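Local atomic coordinates of mandelate racemase / muconate lactonizing enzyme, C-terminal domain protein (Pseudovibrio sp. JE062, PDB entry 4JHM), a protein that is of unknown function but belongs to the enolase superfamily, pairing an N-terminal capping domain with a C-terminal modified TIM-barrel domain. Residues P82-L88 with A111-K115; W218-P224 with L242-H247; L282-F286 with V313-N319; M301-L305 with A331-S336. One frame throughout, in Å; residues are numbered along the deposited sequence.

Interaction 1: residues P82-L88 with A111-K115; sequences PLMTQEL and AWDIK
In the helical part of the N-terminal capping domain, the first turn of helix 85-92 and the loop before it lie against helix 100-119, with Thr-85 and the end of Lys-115 lying over one face of Trp-112. The methyl of Thr-85 makes a CH-pi contact: CG2 lies 3.8 Å from the centroid of the five-membered ring of Trp-112, 7° off the ring normal, hence over the face. With chi1 at 57°, OG1 sits between the backbone N and the carbonyl carbon and leans over the same indole toward its rim, 3.5 Å from CZ2 of Trp-112. Lys-115 crosses Thr-85 at about a right angle. Its chain bends at chi3 (-69°), which brings NZ to a hydrogen bond of 3.2 Å with OG1 of Thr-85. The indole NE1 is held from another side of the fold, by Thr-280 of helix 279-291.

Apolar contacts complete the seam. CD2 of Leu-83 reaches CB of Lys-115 at 3.8 Å, CD2 of Leu-88 lies 3.9 Å from CB of Ala-111, and CB of Pro-82 stands 4.3 Å from CD1 of Ile-114.

NZ of Lys-115 is also bonded to the carbonyl oxygens of Met-125 and Gly-128 of the second subunit. The buried ammonium is thus met by three neutral oxygens, one from Thr-85 and two across the subunit interface, which probably spreads its charge over the dipoles of both chains.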
loop_
_atom_site.group_PDB
_atom_site.type_symbol
_atom_site.label_atom_id
_atom_site.label_comp_id
_atom_site.label_asym_id
_atom_site.label_seq_id
_atom_site.Cartn_x
_atom_site.Cartn_y
_atom_site.Cartn_z
ATOM N N PRO A 82 -19.580 -33.081 -27.183
ATOM C CA PRO A 82 -19.630 -31.625 -27.314
ATOM C C PRO A 82 -20.523 -30.937 -26.287
ATOM O O PRO A 82 -20.465 -29.718 -26.152
ATOM C CB PRO A 82 -20.202 -31.423 -28.721
ATOM C CG PRO A 82 -20.992 -32.655 -28.992
ATOM C CD PRO A 82 -20.244 -33.762 -28.309
ATOM N N LEU A 83 -21.344 -31.705 -25.582
ATOM C CA LEU A 83 -22.277 -31.136 -24.615
ATOM C C LEU A 83 -21.594 -30.803 -23.289
ATOM O O LEU A 83 -22.098 -29.998 -22.508
ATOM C CB LEU A 83 -23.444 -32.096 -24.375
ATOM C CG LEU A 83 -24.332 -32.361 -25.592
ATOM C CD1 LEU A 83 -25.282 -33.509 -25.301
ATOM C CD2 LEU A 83 -25.097 -31.110 -25.997
HETATM N N MSE A 84 -20.449 -31.430 -23.041
HETATM C CA MSE A 84 -19.661 -31.154 -21.846
HETATM C C MSE A 84 -18.684 -30.066 -22.179
HETATM O O MSE A 84 -17.488 -30.318 -22.318
HETATM C CB MSE A 84 -18.938 -32.427 -21.423
HETATM C CG MSE A 84 -19.924 -33.583 -21.290
HETATM SE SE MSE A 84 -21.097 -33.263 -19.738
HETATM C CE MSE A 84 -20.077 -34.314 -18.420
ATOM N N THR A 85 -19.197 -28.842 -22.296
ATOM C CA THR A 85 -18.436 -27.699 -22.815
ATOM C C THR A 85 -17.271 -27.247 -21.928
ATOM O O THR A 85 -16.319 -26.633 -22.415
ATOM C CB THR A 85 -19.352 -26.478 -23.045
ATOM O OG1 THR A 85 -20.011 -26.128 -21.823
ATOM C CG2 THR A 85 -20.393 -26.773 -24.105
ATOM N N GLN A 86 -17.347 -27.528 -20.633
ATOM C CA GLN A 86 -16.285 -27.125 -19.721
ATOM C C GLN A 86 -15.144 -28.133 -19.763
ATOM O O GLN A 86 -13.972 -27.762 -19.681
ATOM C CB GLN A 86 -16.816 -26.981 -18.297
ATOM C CG GLN A 86 -15.743 -26.672 -17.268
ATOM C CD GLN A 86 -14.906 -25.460 -17.640
ATOM O OE1 GLN A 86 -15.413 -24.341 -17.706
ATOM N NE2 GLN A 86 -13.616 -25.680 -17.880
ATOM N N GLU A 87 -15.492 -29.410 -19.887
ATOM C CA GLU A 87 -14.489 -30.464 -19.996
ATOM C C GLU A 87 -13.775 -30.373 -21.342
ATOM O O GLU A 87 -12.586 -30.674 -21.440
ATOM C CB GLU A 87 -15.134 -31.840 -19.816
ATOM C CG GLU A 87 -14.176 -33.011 -19.987
ATOM C CD GLU A 87 -14.020 -33.441 -21.433
ATOM O OE1 GLU A 87 -12.871 -33.675 -21.870
ATOM O OE2 GLU A 87 -15.049 -33.542 -22.138
ATOM N N LEU A 88 -14.507 -29.956 -22.374
ATOM C CA LEU A 88 -13.926 -29.728 -23.693
ATOM C C LEU A 88 -12.975 -28.534 -23.637
ATOM O O LEU A 88 -11.836 -28.603 -24.095
ATOM C CB LEU A 88 -15.026 -29.457 -24.719
ATOM C CG LEU A 88 -14.580 -29.460 -26.184
ATOM C CD1 LEU A 88 -14.114 -30.848 -26.594
ATOM C CD2 LEU A 88 -15.700 -28.982 -27.095
ATOM N N ALA A 111 -19.628 -26.071 -29.794
ATOM C CA ALA A 111 -20.210 -27.027 -28.860
ATOM C C ALA A 111 -21.450 -26.430 -28.211
ATOM O O ALA A 111 -22.461 -27.111 -28.050
ATOM C CB ALA A 111 -19.200 -27.429 -27.802
ATOM N N TRP A 112 -21.368 -25.154 -27.842
ATOM C CA TRP A 112 -22.514 -24.457 -27.263
ATOM C C TRP A 112 -23.667 -24.379 -28.269
ATOM O O TRP A 112 -24.832 -24.484 -27.889
ATOM C CB TRP A 112 -22.122 -23.054 -26.789
ATOM C CG TRP A 112 -21.525 -23.021 -25.410
ATOM C CD1 TRP A 112 -20.204 -22.924 -25.096
ATOM C CD2 TRP A 112 -22.230 -23.083 -24.162
ATOM N NE1 TRP A 112 -20.040 -22.921 -23.734
ATOM C CE2 TRP A 112 -21.267 -23.019 -23.136
ATOM C CE3 TRP A 112 -23.581 -23.187 -23.811
ATOM C CZ2 TRP A 112 -21.610 -23.055 -21.785
ATOM C CZ3 TRP A 112 -23.922 -23.225 -22.470
ATOM C CH2 TRP A 112 -22.940 -23.160 -21.474
ATOM N N ASP A 113 -23.334 -24.200 -29.544
ATOM C CA ASP A 113 -24.338 -24.134 -30.606
ATOM C C ASP A 113 -25.138 -25.440 -30.688
ATOM O O ASP A 113 -26.364 -25.425 -30.826
ATOM C CB ASP A 113 -23.663 -23.841 -31.955
ATOM C CG ASP A 113 -24.661 -23.632 -33.089
ATOM O OD1 ASP A 113 -25.796 -23.170 -32.834
ATOM O OD2 ASP A 113 -24.301 -23.922 -34.247
ATOM N N ILE A 114 -24.425 -26.562 -30.605
ATOM C CA ILE A 114 -25.033 -27.886 -30.622
ATOM C C ILE A 114 -25.907 -28.094 -29.392
ATOM O O ILE A 114 -27.022 -28.616 -29.495
ATOM C CB ILE A 114 -23.951 -28.980 -30.682
ATOM C CG1 ILE A 114 -23.478 -29.169 -32.122
ATOM C CG2 ILE A 114 -24.468 -30.297 -30.129
ATOM C CD1 ILE A 114 -22.203 -29.976 -32.248
ATOM N N LYS A 115 -25.402 -27.679 -28.234
ATOM C CA LYS A 115 -26.137 -27.805 -26.977
ATOM C C LYS A 115 -27.424 -26.987 -27.009
ATOM O O LYS A 115 -28.432 -27.390 -26.438
ATOM C CB LYS A 115 -25.262 -27.351 -25.807
ATOM C CG LYS A 115 -25.951 -27.388 -24.451
ATOM C CD LYS A 115 -25.167 -26.609 -23.403
ATOM C CE LYS A 115 -23.859 -27.295 -23.041
ATOM N NZ LYS A 115 -23.141 -26.586 -21.943
#

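Interaction 2: residues W218-P224 with L242-H247; sequences WEWLEAP and LEISSH
Parallel strand pairing in the C-terminal barrel joins Leu-221 of strand 220-222 to Ile-244 and its neighbours on strand 243-245, the two strands of a beta-alpha-beta unit that passes through helix 230-239. The short axes run 4.8 Å apart at 18°. Three backbone bonds fix the register: Leu-221 N to Glu-243 O (3.0 Å), Ser-245 N to Leu-221 O (3.0 Å, 173° at the hydrogen) and Ala-223 N to Ser-245 O (2.8 Å).

On the helix-facing side, CB of Leu-221 touches CD2 of Leu-242 at 3.8 Å, and CG of Pro-224 meets CG2 of Ile-244 at 4.0 Å. On the other face, Trp-220 and Glu-243 run side by side, their ring and carboxylate planes 58° apart, with Glu-243 OE1 3.8 Å from Trp-220 CE3, at the ring edge.

Glu-222 pairs with Lys-165, while Ser-245 OG bonds Asp-268 and Arg-270. Glu-219 OE2 approaches Glu-243 OE1 to 4.3 Å, a proximity probably eased by the salt bridge of Glu-219 to Arg-192.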
loop_
_atom_site.group_PDB
_atom_site.type_symbol
_atom_site.label_atom_id
_atom_site.label_comp_id
_atom_site.label_asym_id
_atom_site.label_seq_id
_atom_site.Cartn_x
_atom_site.Cartn_y
_atom_site.Cartn_z
ATOM N N TRP A 218 -18.424 12.500 -24.067
ATOM C CA TRP A 218 -18.351 11.340 -24.950
ATOM C C TRP A 218 -18.393 10.071 -24.120
ATOM O O TRP A 218 -18.160 10.100 -22.915
ATOM C CB TRP A 218 -17.090 11.367 -25.804
ATOM C CG TRP A 218 -17.183 12.317 -26.937
ATOM C CD1 TRP A 218 -17.791 13.535 -26.933
ATOM C CD2 TRP A 218 -16.633 12.146 -28.249
ATOM N NE1 TRP A 218 -17.664 14.131 -28.163
ATOM C CE2 TRP A 218 -16.954 13.299 -28.988
ATOM C CE3 TRP A 218 -15.906 11.127 -28.870
ATOM C CZ2 TRP A 218 -16.576 13.462 -30.316
ATOM C CZ3 TRP A 218 -15.530 11.288 -30.184
ATOM C CH2 TRP A 218 -15.865 12.449 -30.896
ATOM N N GLU A 219 -18.677 8.957 -24.783
ATOM C CA GLU A 219 -19.074 7.729 -24.105
ATOM C C GLU A 219 -17.886 6.964 -23.534
ATOM O O GLU A 219 -17.837 6.708 -22.332
ATOM C CB GLU A 219 -19.892 6.859 -25.067
ATOM C CG GLU A 219 -20.365 5.533 -24.499
ATOM C CD GLU A 219 -21.388 5.695 -23.396
ATOM O OE1 GLU A 219 -21.696 6.849 -23.031
ATOM O OE2 GLU A 219 -21.883 4.662 -22.896
ATOM N N TRP A 220 -16.934 6.590 -24.386
ATOM C CA TRP A 220 -15.721 5.936 -23.903
ATOM C C TRP A 220 -14.536 6.052 -24.856
ATOM O O TRP A 220 -14.704 6.167 -26.066
ATOM C CB TRP A 220 -15.988 4.464 -23.540
ATOM C CG TRP A 220 -16.035 3.491 -24.680
ATOM C CD1 TRP A 220 -15.086 3.297 -25.641
ATOM C CD2 TRP A 220 -17.065 2.540 -24.940
ATOM N NE1 TRP A 220 -15.477 2.301 -26.502
ATOM C CE2 TRP A 220 -16.689 1.816 -26.087
ATOM C CE3 TRP A 220 -18.283 2.240 -24.323
ATOM C CZ2 TRP A 220 -17.484 0.811 -26.628
ATOM C CZ3 TRP A 220 -19.072 1.241 -24.858
ATOM C CH2 TRP A 220 -18.668 0.536 -25.999
ATOM N N LEU A 221 -13.338 6.036 -24.277
ATOM C CA LEU A 221 -12.097 5.989 -25.031
ATOM C C LEU A 221 -11.573 4.564 -25.000
ATOM O O LEU A 221 -11.219 4.048 -23.941
ATOM C CB LEU A 221 -11.056 6.935 -24.424
ATOM C CG LEU A 221 -9.634 6.815 -24.990
ATOM C CD1 LEU A 221 -9.658 6.907 -26.507
ATOM C CD2 LEU A 221 -8.699 7.867 -24.413
ATOM N N GLU A 222 -11.517 3.933 -26.163
ATOM C CA GLU A 222 -11.105 2.539 -26.250
ATOM C C GLU A 222 -9.656 2.422 -26.715
ATOM O O GLU A 222 -9.268 3.014 -27.719
ATOM C CB GLU A 222 -12.042 1.774 -27.201
ATOM C CG GLU A 222 -11.499 0.438 -27.684
ATOM C CD GLU A 222 -12.492 -0.332 -28.535
ATOM O OE1 GLU A 222 -13.715 -0.215 -28.292
ATOM O OE2 GLU A 222 -12.039 -1.060 -29.448
ATOM N N ALA A 223 -8.859 1.657 -25.978
ATOM C CA ALA A 223 -7.490 1.366 -26.385
ATOM C C ALA A 223 -6.674 2.647 -26.554
ATOM O O ALA A 223 -6.191 2.935 -27.647
ATOM C CB ALA A 223 -7.492 0.572 -27.682
ATOM N N PRO A 224 -6.526 3.424 -25.472
ATOM C CA PRO A 224 -5.762 4.667 -25.541
ATOM C C PRO A 224 -4.301 4.406 -25.870
ATOM O O PRO A 224 -3.744 5.054 -26.754
ATOM C CB PRO A 224 -5.910 5.261 -24.137
ATOM C CG PRO A 224 -6.322 4.125 -23.257
ATOM C CD PRO A 224 -7.086 3.180 -24.133
ATOM N N LEU A 242 -14.171 9.553 -17.489
ATOM C CA LEU A 242 -14.446 8.953 -18.781
ATOM C C LEU A 242 -14.200 7.448 -18.727
ATOM O O LEU A 242 -13.181 6.998 -18.202
ATOM C CB LEU A 242 -13.532 9.588 -19.829
ATOM C CG LEU A 242 -13.677 9.120 -21.274
ATOM C CD1 LEU A 242 -14.966 9.662 -21.865
ATOM C CD2 LEU A 242 -12.472 9.567 -22.089
ATOM N N GLU A 243 -15.131 6.673 -19.275
ATOM C CA GLU A 243 -14.951 5.227 -19.376
ATOM C C GLU A 243 -13.714 4.911 -20.221
ATOM O O GLU A 243 -13.615 5.347 -21.369
ATOM C CB GLU A 243 -16.200 4.581 -19.990
ATOM C CG GLU A 243 -16.159 3.059 -20.106
ATOM C CD GLU A 243 -17.493 2.469 -20.543
ATOM O OE1 GLU A 243 -18.464 3.242 -20.692
ATOM O OE2 GLU A 243 -17.571 1.234 -20.740
ATOM N N ILE A 244 -12.769 4.170 -19.645
ATOM C CA ILE A 244 -11.558 3.769 -20.358
ATOM C C ILE A 244 -11.576 2.264 -20.589
ATOM O O ILE A 244 -11.643 1.490 -19.633
ATOM C CB ILE A 244 -10.293 4.134 -19.563
ATOM C CG1 ILE A 244 -10.299 5.621 -19.202
ATOM C CG2 ILE A 244 -9.043 3.779 -20.350
ATOM C CD1 ILE A 244 -10.455 6.549 -20.385
ATOM N N SER A 245 -11.512 1.852 -21.854
ATOM C CA SER A 245 -11.650 0.442 -22.202
ATOM C C SER A 245 -10.390 -0.104 -22.865
ATOM O O SER A 245 -9.630 0.645 -23.464
ATOM C CB SER A 245 -12.846 0.254 -23.127
ATOM O OG SER A 245 -13.383 -1.049 -22.999
ATOM N N SER A 246 -10.172 -1.413 -22.755
ATOM C CA SER A 246 -8.986 -2.041 -23.346
ATOM C C SER A 246 -9.184 -2.258 -24.840
ATOM O O SER A 246 -10.259 -1.994 -25.375
ATOM C CB SER A 246 -8.676 -3.382 -22.668
ATOM O OG SER A 246 -9.603 -4.391 -23.047
ATOM N N HIS A 247 -8.137 -2.735 -25.507
ATOM C CA HIS A 247 -8.212 -3.070 -26.923
ATOM C C HIS A 247 -8.997 -4.366 -27.102
ATOM O O HIS A 247 -9.580 -4.608 -28.157
ATOM C CB HIS A 247 -6.804 -3.205 -27.508
ATOM C CG HIS A 247 -6.777 -3.724 -28.911
ATOM N ND1 HIS A 247 -6.805 -2.898 -30.010
ATOM C CD2 HIS A 247 -6.718 -4.989 -29.392
ATOM C CE1 HIS A 247 -6.770 -3.629 -31.109
ATOM N NE2 HIS A 247 -6.718 -4.902 -30.762
#

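Interaction 3: residues L282-F286 with V313-N319; sequences LNKCF and VALAHDN
Two hydrogen bonds link side chains of the 313-319 segment to helix 279-291. NE2 of His-317 donates to OD1 of Asn-283 over 2.9 Å at 167°; the acceptor lies in the imidazole plane, whereas the donor stands above the amide carbonyl plane. Farther along, ND2 of Asn-319 donates to the backbone O of Phe-286, also at 2.9 Å, with a second, weak bond to Lys-294 O. The Asn-319 group reaches this position with CG between its backbone N and carbonyl carbon (chi1 54°).

The contact joins two consecutive helices of the C-terminal barrel domain, 279-291 and 304-316; His-317 and Asn-319 lie in the loop that leaves the second toward strand 323-326.

Among the rings, Phe-286 and His-317 are nearly parallel (10°) but slid apart, with centroids 4.8 Å from each other, so they barely overlap. It is CB of Phe-286 that sits over the imidazole centre, 3.8 Å from the centroid, in a CH-pi contact. The OD1 atom of Asn-319 comes to the edge of the phenyl ring.

Apolar contacts centre on Val-313: its CG1 meets CD2 of Phe-286 at 3.4 Å, and its CB meets CD2 of Leu-282 at 3.6 Å. The far end of the phenyl, CZ, reaches CB of Ala-314 at 4.1 Å.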
loop_
_atom_site.group_PDB
_atom_site.type_symbol
_atom_site.label_atom_id
_atom_site.label_comp_id
_atom_site.label_asym_id
_atom_site.label_seq_id
_atom_site.Cartn_x
_atom_site.Cartn_y
_atom_site.Cartn_z
ATOM N N LEU A 282 -16.018 -16.197 -22.109
ATOM C CA LEU A 282 -16.601 -14.865 -22.137
ATOM C C LEU A 282 -17.593 -14.799 -21.003
ATOM O O LEU A 282 -17.510 -13.936 -20.131
ATOM C CB LEU A 282 -17.318 -14.592 -23.457
ATOM C CG LEU A 282 -17.969 -13.207 -23.548
ATOM C CD1 LEU A 282 -16.912 -12.111 -23.513
ATOM C CD2 LEU A 282 -18.811 -13.084 -24.807
ATOM N N ASN A 283 -18.522 -15.748 -21.031
ATOM C CA ASN A 283 -19.559 -15.876 -20.025
ATOM C C ASN A 283 -19.038 -15.619 -18.616
ATOM O O ASN A 283 -19.651 -14.888 -17.839
ATOM C CB ASN A 283 -20.171 -17.276 -20.111
ATOM C CG ASN A 283 -21.384 -17.435 -19.224
ATOM O OD1 ASN A 283 -22.410 -16.790 -19.429
ATOM N ND2 ASN A 283 -21.274 -18.302 -18.230
ATOM N N LYS A 284 -17.905 -16.220 -18.285
ATOM C CA LYS A 284 -17.323 -16.049 -16.961
ATOM C C LYS A 284 -16.827 -14.619 -16.745
ATOM O O LYS A 284 -16.987 -14.061 -15.661
ATOM C CB LYS A 284 -16.182 -17.040 -16.754
ATOM C CG LYS A 284 -16.636 -18.488 -16.704
ATOM C CD LYS A 284 -15.451 -19.440 -16.680
ATOM C CE LYS A 284 -15.887 -20.887 -16.807
ATOM N NZ LYS A 284 -14.720 -21.758 -17.100
ATOM N N CYS A 285 -16.235 -14.029 -17.779
ATOM C CA CYS A 285 -15.731 -12.661 -17.687
ATOM C C CYS A 285 -16.842 -11.676 -17.330
ATOM O O CYS A 285 -16.611 -10.698 -16.616
ATOM C CB CYS A 285 -15.050 -12.251 -18.991
ATOM S SG CYS A 285 -13.479 -13.100 -19.283
ATOM N N PHE A 286 -18.043 -11.943 -17.831
ATOM C CA PHE A 286 -19.223 -11.177 -17.445
ATOM C C PHE A 286 -19.428 -11.277 -15.944
ATOM O O PHE A 286 -19.537 -10.264 -15.247
ATOM C CB PHE A 286 -20.473 -11.714 -18.154
ATOM C CG PHE A 286 -20.848 -10.954 -19.396
ATOM C CD1 PHE A 286 -21.614 -9.804 -19.312
ATOM C CD2 PHE A 286 -20.449 -11.393 -20.642
ATOM C CE1 PHE A 286 -21.966 -9.100 -20.448
ATOM C CE2 PHE A 286 -20.803 -10.697 -21.780
ATOM C CZ PHE A 286 -21.565 -9.550 -21.684
ATOM N N VAL A 313 -24.257 -13.997 -25.394
ATOM C CA VAL A 313 -23.745 -13.869 -24.048
ATOM C C VAL A 313 -24.221 -12.551 -23.439
ATOM O O VAL A 313 -24.615 -12.509 -22.277
ATOM C CB VAL A 313 -22.208 -13.956 -24.038
ATOM C CG1 VAL A 313 -21.675 -13.884 -22.617
ATOM C CG2 VAL A 313 -21.757 -15.244 -24.712
ATOM N N ALA A 314 -24.208 -11.481 -24.231
ATOM C CA ALA A 314 -24.619 -10.161 -23.742
ATOM C C ALA A 314 -26.111 -10.120 -23.401
ATOM O O ALA A 314 -26.536 -9.344 -22.549
ATOM C CB ALA A 314 -24.272 -9.080 -24.758
ATOM N N LEU A 315 -26.904 -10.953 -24.065
ATOM C CA LEU A 315 -28.340 -11.016 -23.783
ATOM C C LEU A 315 -28.632 -11.822 -22.514
ATOM O O LEU A 315 -29.695 -11.679 -21.911
ATOM C CB LEU A 315 -29.098 -11.605 -24.977
ATOM C CG LEU A 315 -29.597 -10.598 -26.022
ATOM C CD1 LEU A 315 -28.647 -9.426 -26.211
ATOM C CD2 LEU A 315 -29.831 -11.299 -27.346
ATOM N N ALA A 316 -27.677 -12.649 -22.104
ATOM C CA ALA A 316 -27.841 -13.488 -20.924
ATOM C C ALA A 316 -27.533 -12.733 -19.629
ATOM O O ALA A 316 -27.930 -13.160 -18.550
ATOM C CB ALA A 316 -26.958 -14.720 -21.038
ATOM N N HIS A 317 -26.824 -11.614 -19.738
ATOM C CA HIS A 317 -26.468 -10.808 -18.573
ATOM C C HIS A 317 -26.943 -9.368 -18.762
ATOM O O HIS A 317 -27.356 -8.984 -19.853
ATOM C CB HIS A 317 -24.953 -10.837 -18.354
ATOM C CG HIS A 317 -24.382 -12.217 -18.240
ATOM N ND1 HIS A 317 -24.257 -12.875 -17.035
ATOM C CD2 HIS A 317 -23.898 -13.063 -19.181
ATOM C CE1 HIS A 317 -23.724 -14.068 -17.240
ATOM N NE2 HIS A 317 -23.496 -14.205 -18.534
ATOM N N ASP A 318 -26.885 -8.576 -17.696
ATOM C CA ASP A 318 -27.298 -7.173 -17.757
ATOM C C ASP A 318 -26.112 -6.230 -17.902
ATOM O O ASP A 318 -26.246 -5.150 -18.477
ATOM C CB ASP A 318 -28.075 -6.792 -16.501
ATOM C CG ASP A 318 -29.444 -7.424 -16.451
ATOM O OD1 ASP A 318 -30.195 -7.274 -17.437
ATOM O OD2 ASP A 318 -29.774 -8.058 -15.426
ATOM N N ASN A 319 -24.957 -6.634 -17.377
ATOM C CA ASN A 319 -23.786 -5.762 -17.347
ATOM C C ASN A 319 -23.079 -5.660 -18.700
ATOM O O ASN A 319 -22.050 -6.287 -18.931
ATOM C CB ASN A 319 -22.810 -6.199 -16.246
ATOM C CG ASN A 319 -22.404 -7.661 -16.350
ATOM O OD1 ASN A 319 -23.123 -8.491 -16.902
ATOM N ND2 ASN A 319 -21.241 -7.982 -15.798
#

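Interaction 4: residues M301-L305 with A331-S336; sequences MGYTL and AFELAS
An edge-to-face aromatic pair joins Tyr-303 to Phe-332, the phenyl edge pointing at the phenol face. The centroids are 5.0 Å apart and the planes stand at 78°. The atom that does the touching is CD1 of Phe-332, placed over the middle of the Tyr-303 ring and 3.9 Å from its CE1. Phe-332 presents this edge with CG anti to its own carbonyl carbon (chi1 -65°). A further ring, Phe-326, meets Phe-332 edge-to-face.

Backbone polar contacts run beside the rings. The amide N of Thr-304 donates to Phe-332 O at 3.3 Å and 138°, bent at the hydrogen although nearly aligned with the C=O bond. The same oxygen receives a CA-H...O contact from Tyr-303 CA at 3.5 Å. Tyr-303 is the N-cap residue of helix 304-316, so this carbonyl from the loop between strands 323-326 and 347-349 engages the very start of a barrel-domain helix. The Tyr-303 ring also touches Tyr-35, Asn-37 and Met-55 on strands of the N-terminal domain, which places the pair where the two domains meet.

Gly-302 flanks the pair. Its CA lies over one face of the Phe-332 ring, toward its rim, and Gly-302 O comes close to CB of Phe-332.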
loop_
_atom_site.group_PDB
_atom_site.type_symbol
_atom_site.label_atom_id
_atom_site.label_comp_id
_atom_site.label_asym_id
_atom_site.label_seq_id
_atom_site.Cartn_x
_atom_site.Cartn_y
_atom_site.Cartn_z
HETATM N N MSE A 301 -17.436 -7.025 -33.317
HETATM C CA MSE A 301 -17.116 -6.650 -34.692
HETATM C C MSE A 301 -16.599 -7.847 -35.437
HETATM O O MSE A 301 -15.610 -8.454 -35.040
HETATM C CB MSE A 301 -16.066 -5.546 -34.689
HETATM C CG MSE A 301 -15.010 -5.757 -35.767
HETATM SE SE MSE A 301 -14.926 -4.158 -36.905
HETATM C CE MSE A 301 -13.191 -3.442 -36.294
ATOM N N GLY A 302 -17.268 -8.200 -36.528
ATOM C CA GLY A 302 -16.860 -9.340 -37.342
ATOM C C GLY A 302 -18.006 -9.936 -38.136
ATOM O O GLY A 302 -19.005 -9.268 -38.390
ATOM N N TYR A 303 -17.860 -11.197 -38.523
ATOM C CA TYR A 303 -18.868 -11.880 -39.324
ATOM C C TYR A 303 -20.001 -12.359 -38.442
ATOM O O TYR A 303 -19.819 -12.515 -37.238
ATOM C CB TYR A 303 -18.244 -13.058 -40.058
ATOM C CG TYR A 303 -17.229 -12.639 -41.087
ATOM C CD1 TYR A 303 -17.616 -12.326 -42.383
ATOM C CD2 TYR A 303 -15.884 -12.543 -40.762
ATOM C CE1 TYR A 303 -16.689 -11.935 -43.332
ATOM C CE2 TYR A 303 -14.952 -12.154 -41.703
ATOM C CZ TYR A 303 -15.360 -11.854 -42.986
ATOM O OH TYR A 303 -14.431 -11.469 -43.917
ATOM N N THR A 304 -21.163 -12.606 -39.041
ATOM C CA THR A 304 -22.385 -12.849 -38.272
ATOM C C THR A 304 -22.207 -13.885 -37.160
ATOM O O THR A 304 -22.770 -13.734 -36.071
ATOM C CB THR A 304 -23.565 -13.252 -39.175
ATOM O OG1 THR A 304 -23.069 -13.918 -40.338
ATOM C CG2 THR A 304 -24.354 -12.018 -39.602
ATOM N N LEU A 305 -21.423 -14.927 -37.425
ATOM C CA LEU A 305 -21.119 -15.918 -36.396
ATOM C C LEU A 305 -20.382 -15.284 -35.222
ATOM O O LEU A 305 -20.729 -15.513 -34.061
ATOM C CB LEU A 305 -20.296 -17.069 -36.973
ATOM C CG LEU A 305 -21.126 -18.260 -37.441
ATOM C CD1 LEU A 305 -20.263 -19.243 -38.214
ATOM C CD2 LEU A 305 -21.780 -18.938 -36.246
ATOM N N ALA A 331 -20.506 -6.733 -46.039
ATOM C CA ALA A 331 -19.210 -7.400 -46.086
ATOM C C ALA A 331 -19.164 -8.594 -45.132
ATOM O O ALA A 331 -18.737 -9.687 -45.508
ATOM C CB ALA A 331 -18.096 -6.417 -45.763
ATOM N N PHE A 332 -19.620 -8.379 -43.902
ATOM C CA PHE A 332 -19.567 -9.407 -42.866
ATOM C C PHE A 332 -20.790 -10.323 -42.878
ATOM O O PHE A 332 -21.056 -11.029 -41.907
ATOM C CB PHE A 332 -19.421 -8.751 -41.494
ATOM C CG PHE A 332 -18.130 -8.012 -41.317
ATOM C CD1 PHE A 332 -16.928 -8.701 -41.253
ATOM C CD2 PHE A 332 -18.112 -6.633 -41.213
ATOM C CE1 PHE A 332 -15.735 -8.029 -41.094
ATOM C CE2 PHE A 332 -16.916 -5.954 -41.050
ATOM C CZ PHE A 332 -15.728 -6.654 -40.992
ATOM N N GLU A 333 -21.534 -10.323 -43.975
ATOM C CA GLU A 333 -22.667 -11.226 -44.101
ATOM C C GLU A 333 -22.381 -12.339 -45.119
ATOM O O GLU A 333 -23.305 -12.946 -45.661
ATOM C CB GLU A 333 -23.928 -10.436 -44.466
ATOM C CG GLU A 333 -24.372 -9.468 -43.375
ATOM C CD GLU A 333 -25.602 -8.659 -43.750
ATOM O OE1 GLU A 333 -25.888 -8.521 -44.954
ATOM O OE2 GLU A 333 -26.284 -8.149 -42.838
ATOM N N LEU A 334 -21.099 -12.620 -45.350
ATOM C CA LEU A 334 -20.680 -13.671 -46.282
ATOM C C LEU A 334 -21.405 -14.999 -46.065
ATOM O O LEU A 334 -21.507 -15.487 -44.943
ATOM C CB LEU A 334 -19.169 -13.913 -46.179
ATOM C CG LEU A 334 -18.300 -13.349 -47.306
ATOM C CD1 LEU A 334 -18.122 -11.845 -47.165
ATOM C CD2 LEU A 334 -16.947 -14.042 -47.323
ATOM N N ALA A 335 -21.901 -15.575 -47.155
ATOM C CA ALA A 335 -22.481 -16.920 -47.139
ATOM C C ALA A 335 -23.419 -17.158 -45.956
ATOM O O ALA A 335 -23.525 -18.280 -45.456
ATOM C CB ALA A 335 -21.370 -17.959 -47.133
ATOM N N SER A 336 -24.100 -16.105 -45.518
ATOM C CA SER A 336 -24.993 -16.207 -44.375
ATOM C C SER A 336 -26.449 -16.022 -44.773
ATOM O O SER A 336 -26.802 -15.060 -45.450
ATOM C CB SER A 336 -24.633 -15.164 -43.325
ATOM O OG SER A 336 -25.393 -15.376 -42.148
#

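Overall arrangement
From the N terminus, interaction 1 comes first, closing a largely helical loop of 22 residues within the N-terminal domain. Interaction 2 follows in series, closing the 17-residue connection of one beta-alpha-beta unit across the chain's centre from interaction 1, their centres 33 Å apart. Interactions 3 and 4, closing loops of 26 and 25 residues, cross: 301-305 falls between 282-286 and 313-319, and 331-336 follows both. Interaction 3 holds the end of helix 304-316; interaction 4 ties its start to the loop between strands 323-326 and 347-349. Interactions 1 and 3 touch directly, through Gln-86 OE1 and Lys-284 NZ (2.7 Å, a probable hydrogen bond), tying capping domain to barrel; both also reach the second subunit.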